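Side-chain contacts in putative primary metabolism protein HVA1 (Cryptococcus neoformans, PDB 4P5N), which may play a role in primary metabolism and is associated with fungal energy metabolism and virulence: residues I35-T38 / K39-A43; V47-P50 / P51-L54; F55-Q58 / N59-V63; T21-G25 / G26-G30. All coordinates share one frame; numbering follows the deposited sequence.

Interaction 1. Residues I35-T38 / K39-A43; sequences IVTT and KEEAA. With CD (cadmium ion), chain D; SO4 (sulfate ion), chain G.
Thr38 holds OG1 between its backbone N and carbonyl carbon (chi1 61°), facing Glu41 three residues on. Glu41 swings CG anti to its own N (chi1 -168°) and then runs extended, back toward the end of strand 26-36. Thr38 is the N-cap of helix 39-44: its OG1 accepts from Glu41 N at 3.1 Å. The first main-chain helix bond follows, from Ala42 N to Thr38 O at 2.9 Å. The Glu41 carboxylate is shared. Its OE2 takes the amide of Thr37 N at 3.3 Å, met from well above the carboxylate plane. Its OE1 binds the cadmium ion at 2.5 Å, and Asp34 supplies another ligand. Because Glu41 bonds to Thr37 N and not to the amide of Thr38, the cap is not a full capping box. Val36 CG1 packs against the first turn, 3.8 Å from Ala42 CB. Val47 and Pro50 also pack on Ala42. A sulfate sits at the helix start, where Lys39 N donates to its O3 at 2.8 Å in an almost straight bond. One carboxylate thus ties the residue just after strand 26-36 to the helix and the metal. The cadmium and the helix N-terminus would both be expected to favour its charged form.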
loop_
_atom_site.group_PDB
_atom_site.type_symbol
_atom_site.label_atom_id
_atom_site.label_comp_id
_atom_site.label_asym_id
_atom_site.label_seq_id
_atom_site.Cartn_x
_atom_site.Cartn_y
_atom_site.Cartn_z
ATOM N N ILE A 35 8.248 -4.907 -8.698
ATOM C CA ILE A 35 7.303 -5.989 -8.870
ATOM C C ILE A 35 7.658 -7.020 -7.808
ATOM O O ILE A 35 8.757 -7.576 -7.800
ATOM C CB ILE A 35 7.411 -6.576 -10.289
ATOM C CG1 ILE A 35 7.077 -5.494 -11.325
ATOM C CG2 ILE A 35 6.477 -7.761 -10.451
ATOM C CD1 ILE A 35 7.403 -5.855 -12.753
ATOM N N VAL A 36 6.730 -7.235 -6.890
ATOM C CA VAL A 36 6.928 -8.099 -5.737
ATOM C C VAL A 36 6.240 -9.436 -6.012
ATOM O O VAL A 36 5.040 -9.467 -6.349
ATOM C CB VAL A 36 6.298 -7.439 -4.499
ATOM C CG1 VAL A 36 6.351 -8.362 -3.315
ATOM C CG2 VAL A 36 7.000 -6.135 -4.180
ATOM N N THR A 37 6.981 -10.540 -5.907
ATOM C CA THR A 37 6.414 -11.840 -6.309
ATOM C C THR A 37 6.485 -12.943 -5.265
ATOM O O THR A 37 6.089 -14.065 -5.552
ATOM C CB THR A 37 7.062 -12.407 -7.587
ATOM O OG1 THR A 37 8.471 -12.530 -7.391
ATOM C CG2 THR A 37 6.793 -11.514 -8.788
ATOM N N THR A 38 7.041 -12.660 -4.094
ATOM C CA THR A 38 7.082 -13.651 -3.032
ATOM C C THR A 38 6.469 -13.088 -1.761
ATOM O O THR A 38 6.435 -11.868 -1.557
ATOM C CB THR A 38 8.523 -14.102 -2.704
ATOM O OG1 THR A 38 9.285 -12.965 -2.263
ATOM C CG2 THR A 38 9.194 -14.744 -3.919
ATOM N N LYS A 39 6.011 -13.988 -0.893
ATOM C CA LYS A 39 5.450 -13.577 0.391
ATOM C C LYS A 39 6.492 -12.833 1.225
ATOM O O LYS A 39 6.157 -11.849 1.899
ATOM C CB LYS A 39 4.851 -14.783 1.133
ATOM C CG LYS A 39 4.504 -14.541 2.594
ATOM C CD LYS A 39 3.609 -15.635 3.150
ATOM C CE LYS A 39 4.402 -16.879 3.517
ATOM N NZ LYS A 39 3.646 -17.732 4.474
ATOM N N GLU A 40 7.752 -13.278 1.158
ATOM C CA GLU A 40 8.838 -12.656 1.930
ATOM C C GLU A 40 9.145 -11.232 1.449
ATOM O O GLU A 40 9.318 -10.326 2.248
ATOM C CB GLU A 40 10.099 -13.520 1.896
ATOM C CG GLU A 40 9.940 -14.894 2.538
ATOM C CD GLU A 40 9.345 -15.964 1.617
ATOM O OE1 GLU A 40 9.075 -15.699 0.425
ATOM O OE2 GLU A 40 9.156 -17.100 2.104
ATOM N N GLU A 41 9.219 -11.035 0.140
ATOM C CA GLU A 41 9.440 -9.699 -0.391
ATOM C C GLU A 41 8.246 -8.794 -0.098
ATOM O O GLU A 41 8.409 -7.605 0.188
ATOM C CB GLU A 41 9.652 -9.780 -1.889
ATOM C CG GLU A 41 10.177 -8.521 -2.531
ATOM C CD GLU A 41 10.202 -8.631 -4.048
ATOM O OE1 GLU A 41 10.567 -7.628 -4.680
ATOM O OE2 GLU A 41 9.847 -9.708 -4.614
ATOM N N ALA A 42 7.043 -9.352 -0.157
ATOM C CA ALA A 42 5.846 -8.582 0.163
ATOM C C ALA A 42 5.895 -8.094 1.607
ATOM O O ALA A 42 5.606 -6.925 1.889
ATOM C CB ALA A 42 4.582 -9.400 -0.101
ATOM N N ALA A 43 6.278 -8.988 2.511
ATOM C CA ALA A 43 6.406 -8.632 3.910
ATOM C C ALA A 43 7.441 -7.522 4.102
ATOM O O ALA A 43 7.181 -6.547 4.799
ATOM C CB ALA A 43 6.746 -9.850 4.747
HETATM CD CD CD D . 12.195 -5.934 -5.621
HETATM S S SO4 G . 4.942 -17.189 -2.408
HETATM O O1 SO4 G . 4.093 -16.079 -2.898
HETATM O O2 SO4 G . 4.143 -18.091 -1.557
HETATM O O3 SO4 G . 6.078 -16.660 -1.632
HETATM O O4 SO4 G . 5.480 -17.942 -3.561
#

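Interaction 2. Residues V47-P50 / P51-L54; sequences VKNP and PKVL. With SO4 (sulfate ion), chain H; SO4 (sulfate ion), chain O.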
loop_
_atom_site.group_PDB
_atom_site.type_symbol
_atom_site.label_atom_id
_atom_site.label_comp_id
_atom_site.label_asym_id
_atom_site.label_seq_id
_atom_site.Cartn_x
_atom_site.Cartn_y
_atom_site.Cartn_z
ATOM N N VAL A 47 3.576 -4.830 2.003
ATOM C CA VAL A 47 2.369 -5.082 1.216
ATOM C C VAL A 47 1.908 -6.516 1.431
ATOM O O VAL A 47 2.609 -7.297 2.064
ATOM C CB VAL A 47 2.548 -4.757 -0.293
ATOM C CG1 VAL A 47 2.968 -3.298 -0.464
ATOM C CG2 VAL A 47 3.561 -5.675 -0.958
ATOM N N LYS A 48 0.735 -6.845 0.903
ATOM C CA LYS A 48 0.125 -8.158 1.112
ATOM C C LYS A 48 -0.250 -8.776 -0.216
ATOM O O LYS A 48 -0.475 -8.057 -1.207
ATOM C CB LYS A 48 -1.142 -8.033 1.956
ATOM C CG LYS A 48 -0.926 -7.515 3.367
ATOM C CD LYS A 48 -2.245 -7.248 4.075
ATOM C CE LYS A 48 -2.806 -8.513 4.702
ATOM N NZ LYS A 48 -3.736 -8.153 5.801
ATOM N N ASN A 49 -0.350 -10.101 -0.213
ATOM C CA ASN A 49 -0.920 -10.866 -1.317
ATOM C C ASN A 49 -0.188 -10.620 -2.650
ATOM O O ASN A 49 -0.731 -10.013 -3.589
ATOM C CB ASN A 49 -2.412 -10.536 -1.438
ATOM C CG ASN A 49 -3.078 -11.252 -2.586
ATOM O OD1 ASN A 49 -2.675 -12.365 -2.970
ATOM N ND2 ASN A 49 -4.110 -10.628 -3.147
ATOM N N PRO A 50 1.047 -11.118 -2.758
ATOM C CA PRO A 50 1.729 -11.054 -4.052
ATOM C C PRO A 50 1.020 -11.927 -5.094
ATOM O O PRO A 50 0.288 -12.865 -4.743
ATOM C CB PRO A 50 3.130 -11.597 -3.720
ATOM C CG PRO A 50 2.894 -12.546 -2.565
ATOM C CD PRO A 50 1.829 -11.852 -1.747
ATOM N N PRO A 51 1.198 -11.612 -6.381
ATOM C CA PRO A 51 2.046 -10.525 -6.883
ATOM C C PRO A 51 1.455 -9.125 -6.709
ATOM O O PRO A 51 0.224 -8.935 -6.751
ATOM C CB PRO A 51 2.204 -10.862 -8.375
ATOM C CG PRO A 51 0.944 -11.610 -8.730
ATOM C CD PRO A 51 0.613 -12.417 -7.472
ATOM N N LYS A 52 2.342 -8.162 -6.473
ATOM C CA LYS A 52 1.951 -6.754 -6.408
ATOM C C LYS A 52 2.883 -5.919 -7.262
ATOM O O LYS A 52 4.094 -6.141 -7.263
ATOM C CB LYS A 52 2.007 -6.231 -4.971
ATOM C CG LYS A 52 0.825 -6.641 -4.122
ATOM C CD LYS A 52 -0.466 -5.981 -4.584
ATOM C CE LYS A 52 -1.533 -6.130 -3.515
ATOM N NZ LYS A 52 -2.125 -7.499 -3.491
ATOM N N VAL A 53 2.301 -4.975 -7.992
ATOM C CA VAL A 53 3.045 -3.999 -8.773
ATOM C C VAL A 53 3.057 -2.724 -7.928
ATOM O O VAL A 53 2.010 -2.203 -7.566
ATOM C CB VAL A 53 2.368 -3.762 -10.147
ATOM C CG1 VAL A 53 3.099 -2.699 -10.966
ATOM C CG2 VAL A 53 2.336 -5.052 -10.959
ATOM N N LEU A 54 4.252 -2.231 -7.613
ATOM C CA LEU A 54 4.398 -1.013 -6.819
ATOM C C LEU A 54 4.722 0.138 -7.757
ATOM O O LEU A 54 5.680 0.053 -8.527
ATOM C CB LEU A 54 5.514 -1.150 -5.770
ATOM C CG LEU A 54 5.529 -2.382 -4.850
ATOM C CD1 LEU A 54 6.448 -2.196 -3.648
ATOM C CD2 LEU A 54 4.149 -2.831 -4.399
HETATM S S SO4 H . -5.688 -7.319 -2.832
HETATM O O1 SO4 H . -6.795 -6.828 -1.968
HETATM O O2 SO4 H . -5.067 -6.202 -3.595
HETATM O O3 SO4 H . -6.171 -8.375 -3.743
HETATM O O4 SO4 H . -4.627 -7.824 -1.929
HETATM S S SO4 O . -3.451 -7.746 9.018
HETATM O O1 SO4 O . -4.340 -8.837 8.567
HETATM O O2 SO4 O . -4.275 -6.549 9.275
HETATM O O3 SO4 O . -2.501 -7.410 7.942
HETATM O O4 SO4 O . -2.708 -8.122 10.242
#
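Lys52 turns back across the preceding loop, its side chain at about a right angle to that of Asn49. The chain bends at chi2 (-68°) and again at chi4 (-77°), which brings NZ against the loop backbone. There NZ is hydrogen-bonded to Lys48 O at 2.9 Å, to Asn49 O, also at 2.9 Å, and to Asn66 OD1. It approaches the Asn49 carbonyl from above its plane, but is tilted less from the carbonyl plane of Lys48. A sulfate bridges the two crossed side chains: its O4 accepts from Lys52 NZ at 3.0 Å and from Asn49 ND2 at 3.1 Å. The ammonium thus has more acceptors than protons, and the bonds must be shared. Lys48 points away and reaches a second sulfate, with NZ 2.6 Å from its O3. Val47 and Leu54 cross obliquely, with Val47 CG1 4.1 Å from Leu54 CD2. Both also lean on Ala64 of strand 62-65. The chain changes direction at Pro50 and Pro51, joined by a cis peptide bond. This cis peptide ends the loop after helix 39-44 and leads into strand 52-56 of the Tudor domain, a member of the SH3 clan.

Interaction 3. Residues F55-Q58 / N59-V63; sequences FTDQ and NNKDV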
loop_
_atom_site.group_PDB
_atom_site.type_symbol
_atom_site.label_atom_id
_atom_site.label_comp_id
_atom_site.label_asym_id
_atom_site.label_seq_id
_atom_site.Cartn_x
_atom_site.Cartn_y
_atom_site.Cartn_z
ATOM N N PHE A 55 3.904 1.189 -7.709
ATOM C CA PHE A 55 4.128 2.384 -8.527
ATOM C C PHE A 55 3.642 3.632 -7.823
ATOM O O PHE A 55 2.807 3.559 -6.925
ATOM C CB PHE A 55 3.478 2.259 -9.932
ATOM C CG PHE A 55 1.949 2.225 -9.949
ATOM C CD1 PHE A 55 1.234 1.058 -9.653
ATOM C CD2 PHE A 55 1.226 3.349 -10.354
ATOM C CE1 PHE A 55 -0.163 1.030 -9.729
ATOM C CE2 PHE A 55 -0.164 3.332 -10.434
ATOM C CZ PHE A 55 -0.864 2.171 -10.128
ATOM N N THR A 56 4.170 4.784 -8.235
ATOM C CA THR A 56 3.687 6.050 -7.715
ATOM C C THR A 56 2.752 6.661 -8.737
ATOM O O THR A 56 3.095 6.742 -9.911
ATOM C CB THR A 56 4.878 6.979 -7.434
ATOM O OG1 THR A 56 5.723 6.344 -6.458
ATOM C CG2 THR A 56 4.405 8.305 -6.903
ATOM N N ASP A 57 1.554 7.063 -8.302
ATOM C CA ASP A 57 0.574 7.568 -9.249
ATOM C C ASP A 57 0.756 9.056 -9.558
ATOM O O ASP A 57 1.709 9.693 -9.070
ATOM C CB ASP A 57 -0.873 7.214 -8.836
ATOM C CG ASP A 57 -1.431 8.087 -7.732
ATOM O OD1 ASP A 57 -0.796 9.078 -7.296
ATOM O OD2 ASP A 57 -2.576 7.796 -7.306
ATOM N N GLN A 58 -0.173 9.595 -10.343
ATOM C CA GLN A 58 -0.080 10.971 -10.854
ATOM C C GLN A 58 -0.272 12.023 -9.764
ATOM O O GLN A 58 0.001 13.210 -9.982
ATOM C CB GLN A 58 -1.070 11.177 -12.019
ATOM C CG GLN A 58 -2.527 11.273 -11.570
ATOM C CD GLN A 58 -3.200 9.949 -11.232
ATOM O OE1 GLN A 58 -2.655 8.858 -11.426
ATOM N NE2 GLN A 58 -4.416 10.055 -10.721
ATOM N N ASN A 59 -0.727 11.588 -8.582
ATOM C CA ASN A 59 -0.863 12.479 -7.440
ATOM C C ASN A 59 0.222 12.199 -6.399
ATOM O O ASN A 59 0.091 12.574 -5.219
ATOM C CB ASN A 59 -2.256 12.309 -6.819
ATOM C CG ASN A 59 -3.359 12.826 -7.718
ATOM O OD1 ASN A 59 -4.397 12.172 -7.898
ATOM N ND2 ASN A 59 -3.140 13.998 -8.308
ATOM N N ASN A 60 1.287 11.529 -6.835
ATOM C CA ASN A 60 2.410 11.191 -5.961
ATOM C C ASN A 60 2.025 10.262 -4.811
ATOM O O ASN A 60 2.643 10.314 -3.731
ATOM C CB ASN A 60 3.128 12.456 -5.449
ATOM C CG ASN A 60 4.502 12.154 -4.913
ATOM O OD1 ASN A 60 5.200 11.271 -5.424
ATOM N ND2 ASN A 60 4.888 12.856 -3.854
ATOM N N LYS A 61 1.038 9.387 -5.047
ATOM C CA LYS A 61 0.666 8.386 -4.035
ATOM C C LYS A 61 1.327 7.055 -4.377
ATOM O O LYS A 61 1.223 6.585 -5.512
ATOM C CB LYS A 61 -0.860 8.183 -3.997
ATOM C CG LYS A 61 -1.686 9.447 -3.815
ATOM C CD LYS A 61 -1.263 10.227 -2.593
ATOM C CE LYS A 61 -2.114 11.476 -2.411
ATOM N NZ LYS A 61 -1.529 12.303 -1.324
ATOM N N ASP A 62 1.960 6.423 -3.385
ATOM C CA ASP A 62 2.548 5.094 -3.597
ATOM C C ASP A 62 1.428 4.072 -3.515
ATOM O O ASP A 62 0.718 4.003 -2.501
ATOM C CB ASP A 62 3.682 4.790 -2.607
ATOM C CG ASP A 62 4.924 5.664 -2.842
ATOM O OD1 ASP A 62 4.911 6.529 -3.750
ATOM O OD2 ASP A 62 5.929 5.483 -2.119
ATOM N N VAL A 63 1.252 3.329 -4.608
ATOM C CA VAL A 63 0.177 2.339 -4.773
ATOM C C VAL A 63 0.786 0.941 -4.929
ATOM O O VAL A 63 1.830 0.762 -5.556
ATOM C CB VAL A 63 -0.694 2.675 -6.024
ATOM C CG1 VAL A 63 -1.777 1.625 -6.276
ATOM C CG2 VAL A 63 -1.310 4.060 -5.879
HETATM O O HOH W 1 -5.632 12.824 -10.532
#
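Asp57 OD1 is gripped by two backbone amides, Asn59 N at 2.8 Å and Lys61 N at 2.9 Å. They arrive from opposite faces of the carboxylate plane. The bond to Asn59 makes an Asx turn. CG of Asp57 stands between its N and carbonyl carbon (chi1 78°), which places the carboxylate over the loop. CB and CG of Lys61 run alongside it. The backbone of Asp57 is held as well: Asn60 N donates to its O at 2.9 Å, and its N donates to Lys61 O at 2.8 Å. The other carboxylate oxygen, OD2, bonds to His28 on strand 26-36, so the loop is anchored to the sheet. Gln58 reaches that strand too, at Glu29 N and Lys27 O, and a water joins its NE2 to Asn59 OD1. Farther along the strands, Thr56 OG1 donates to Asp62 OD1 at 2.8 Å, from above the carboxylate plane. On the sheet face with His28, Val63 CB makes a CH-pi contact over one face of the Phe55 ring, offset toward the rim and 4.2 Å from its centroid. Phe55 and Val63 form a hydrogen-bonded antiparallel pair, with Val63 N to Phe55 O at 2.8 Å. A type I turn from Asp57 to Asn60, with Asn60 in the left-handed helical region and a G1-type bulge at Asn60-Lys61, marks a 3:5 beta hairpin.

Interaction 4. Residues T21-G25 / G26-G30; sequences TPYRG and GKHEG. With SO4 (sulfate ion), chain F.
Strands 21-23 and 26-30 run antiparallel, 4.7 Å apart at closest approach, and are joined by a type II turn from Tyr23 to Gly26. This is a tight beta hairpin with Arg24 and Gly25 at its corners. Its rungs are the hydrogen-bonded pairs Tyr23 with Gly26 and Thr21 with His28. Gly25 has a positive phi (114°), a backbone shape suited to glycine. Tyr23 carries the main side-chain contact. Its CG stands between the backbone N and carbonyl carbon (chi1 65°), a torsion that folds the ring across Gly26. Gly26 CA makes a CH-pi contact 3.8 Å from the ring centroid; the Gly26 backbone has no side chain on that face. Next to it, the Tyr23 and His28 planes are 28° apart and strongly offset, with centroids 5.0 Å apart and little overlap. Tyr23 CE2 comes over a face of the His28 ring, 3.4 Å from His28 NE2. His28 ND1 is bonded to Asp57, while Ala43 of the second subunit accepts weakly from NE2. Thr21 lies beside His28, with Thr21 CG2 at the edge of that ring and 3.8 Å from His28 CB. Thr21 OG1 binds a cadmium ion together with His65. On the sheet face with Pro22, Lys27 NZ forms a salt bridge with Glu29 OE1 at 3.0 Å. Arg24 extends away from the turn to a sulfate, probably from the crystallisation liquor: NH1 donates to O4 at 2.6 Å and NH2 to O1. At the edge of the Tyr23 ring, a water lies in its plane, 2.7 Å from Tyr23 OH.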
loop_
_atom_site.group_PDB
_atom_site.type_symbol
_atom_site.label_atom_id
_atom_site.label_comp_id
_atom_site.label_asym_id
_atom_site.label_seq_id
_atom_site.Cartn_x
_atom_site.Cartn_y
_atom_site.Cartn_z
ATOM N N THR A 21 -4.770 1.901 -13.689
ATOM C CA THR A 21 -5.977 1.265 -13.221
ATOM C C THR A 21 -7.048 2.325 -12.948
ATOM O O THR A 21 -6.752 3.351 -12.353
ATOM C CB THR A 21 -5.722 0.418 -11.965
ATOM O OG1 THR A 21 -6.953 -0.188 -11.575
ATOM C CG2 THR A 21 -5.143 1.245 -10.804
ATOM N N PRO A 22 -8.291 2.097 -13.396
ATOM C CA PRO A 22 -9.338 3.078 -13.138
ATOM C C PRO A 22 -10.127 2.718 -11.894
ATOM O O PRO A 22 -10.198 1.547 -11.510
ATOM C CB PRO A 22 -10.232 2.941 -14.364
ATOM C CG PRO A 22 -10.165 1.469 -14.662
ATOM C CD PRO A 22 -8.738 1.063 -14.344
ATOM N N TYR A 23 -10.759 3.717 -11.300
ATOM C CA TYR A 23 -11.775 3.459 -10.285
ATOM C C TYR A 23 -12.903 4.462 -10.494
ATOM O O TYR A 23 -12.768 5.377 -11.307
ATOM C CB TYR A 23 -11.173 3.515 -8.869
ATOM C CG TYR A 23 -10.644 4.887 -8.464
ATOM C CD1 TYR A 23 -11.480 5.816 -7.851
ATOM C CD2 TYR A 23 -9.309 5.239 -8.687
ATOM C CE1 TYR A 23 -11.019 7.066 -7.474
ATOM C CE2 TYR A 23 -8.834 6.489 -8.308
ATOM C CZ TYR A 23 -9.694 7.396 -7.710
ATOM O OH TYR A 23 -9.235 8.630 -7.334
ATOM N N ARG A 24 -14.017 4.311 -9.784
ATOM C CA ARG A 24 -15.111 5.259 -9.966
ATOM C C ARG A 24 -14.721 6.599 -9.327
ATOM O O ARG A 24 -14.656 6.724 -8.104
ATOM C CB ARG A 24 -16.435 4.713 -9.409
ATOM C CG ARG A 24 -17.606 5.605 -9.763
ATOM C CD ARG A 24 -18.946 4.891 -9.633
ATOM N NE ARG A 24 -20.046 5.770 -10.028
ATOM C CZ ARG A 24 -20.452 5.965 -11.282
ATOM N NH1 ARG A 24 -19.854 5.348 -12.292
ATOM N NH2 ARG A 24 -21.465 6.784 -11.529
ATOM N N GLY A 25 -14.429 7.585 -10.174
ATOM C CA GLY A 25 -13.998 8.891 -9.708
ATOM C C GLY A 25 -12.563 9.287 -10.056
ATOM O O GLY A 25 -12.166 10.421 -9.811
ATOM N N GLY A 26 -11.772 8.375 -10.615
ATOM C CA GLY A 26 -10.373 8.677 -10.866
ATOM C C GLY A 26 -9.610 7.518 -11.436
ATOM O O GLY A 26 -10.195 6.540 -11.921
ATOM N N LYS A 27 -8.293 7.649 -11.408
ATOM C CA LYS A 27 -7.404 6.617 -11.888
ATOM C C LYS A 27 -6.141 6.619 -11.025
ATOM O O LYS A 27 -5.845 7.598 -10.295
ATOM C CB LYS A 27 -7.025 6.889 -13.363
ATOM C CG LYS A 27 -6.113 8.096 -13.540
ATOM C CD LYS A 27 -5.695 8.379 -14.970
ATOM C CE LYS A 27 -4.743 9.565 -14.976
ATOM N NZ LYS A 27 -4.352 9.916 -16.370
ATOM N N HIS A 28 -5.380 5.543 -11.145
ATOM C CA HIS A 28 -3.988 5.545 -10.687
ATOM C C HIS A 28 -3.129 5.157 -11.869
ATOM O O HIS A 28 -3.245 4.037 -12.397
ATOM C CB HIS A 28 -3.782 4.558 -9.547
ATOM C CG HIS A 28 -4.674 4.824 -8.381
ATOM N ND1 HIS A 28 -4.516 5.920 -7.561
ATOM C CD2 HIS A 28 -5.770 4.168 -7.930
ATOM C CE1 HIS A 28 -5.459 5.913 -6.634
ATOM N NE2 HIS A 28 -6.235 4.861 -6.839
ATOM N N GLU A 29 -2.285 6.100 -12.286
ATOM C CA GLU A 29 -1.398 5.917 -13.423
ATOM C C GLU A 29 -0.002 6.412 -13.079
ATOM O O GLU A 29 0.145 7.519 -12.563
ATOM C CB GLU A 29 -1.933 6.701 -14.624
ATOM C CG GLU A 29 -1.050 6.618 -15.859
ATOM C CD GLU A 29 -1.640 7.345 -17.058
ATOM O OE1 GLU A 29 -2.884 7.452 -17.153
ATOM O OE2 GLU A 29 -0.863 7.814 -17.927
ATOM N N GLY A 30 1.019 5.600 -13.344
ATOM C CA GLY A 30 2.408 6.001 -13.042
ATOM C C GLY A 30 3.392 4.897 -13.378
ATOM O O GLY A 30 3.009 3.841 -13.896
HETATM S S SO4 F . -21.677 6.318 -15.321
HETATM O O1 SO4 F . -22.631 6.586 -14.221
HETATM O O2 SO4 F . -21.629 7.492 -16.217
HETATM O O3 SO4 F . -22.130 5.137 -16.090
HETATM O O4 SO4 F . -20.334 6.060 -14.753
HETATM O O HOH W 2 -6.888 9.715 -7.975
#

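How the interactions relate
Along the chain the order is interaction 4, then 1, 2 and 3. All four reach the same antiparallel sheet of the Tudor domain. Interactions 4 and 1 lie toward opposite ends of strand 26-36, with centres about 24 Å apart and on opposite sides of the chain's centre. Interactions 1 and 2 touch, with centres about 6 Å apart, and share the corner where helix 39-44 meets strand 52-56. Strand 52-56 then leads from interaction 2 into interaction 3. The two hairpins of interactions 3 and 4, centres about 10 Å apart, are linked directly. Residues of both hairpins, and Ala43 of interaction 1, face the second subunit.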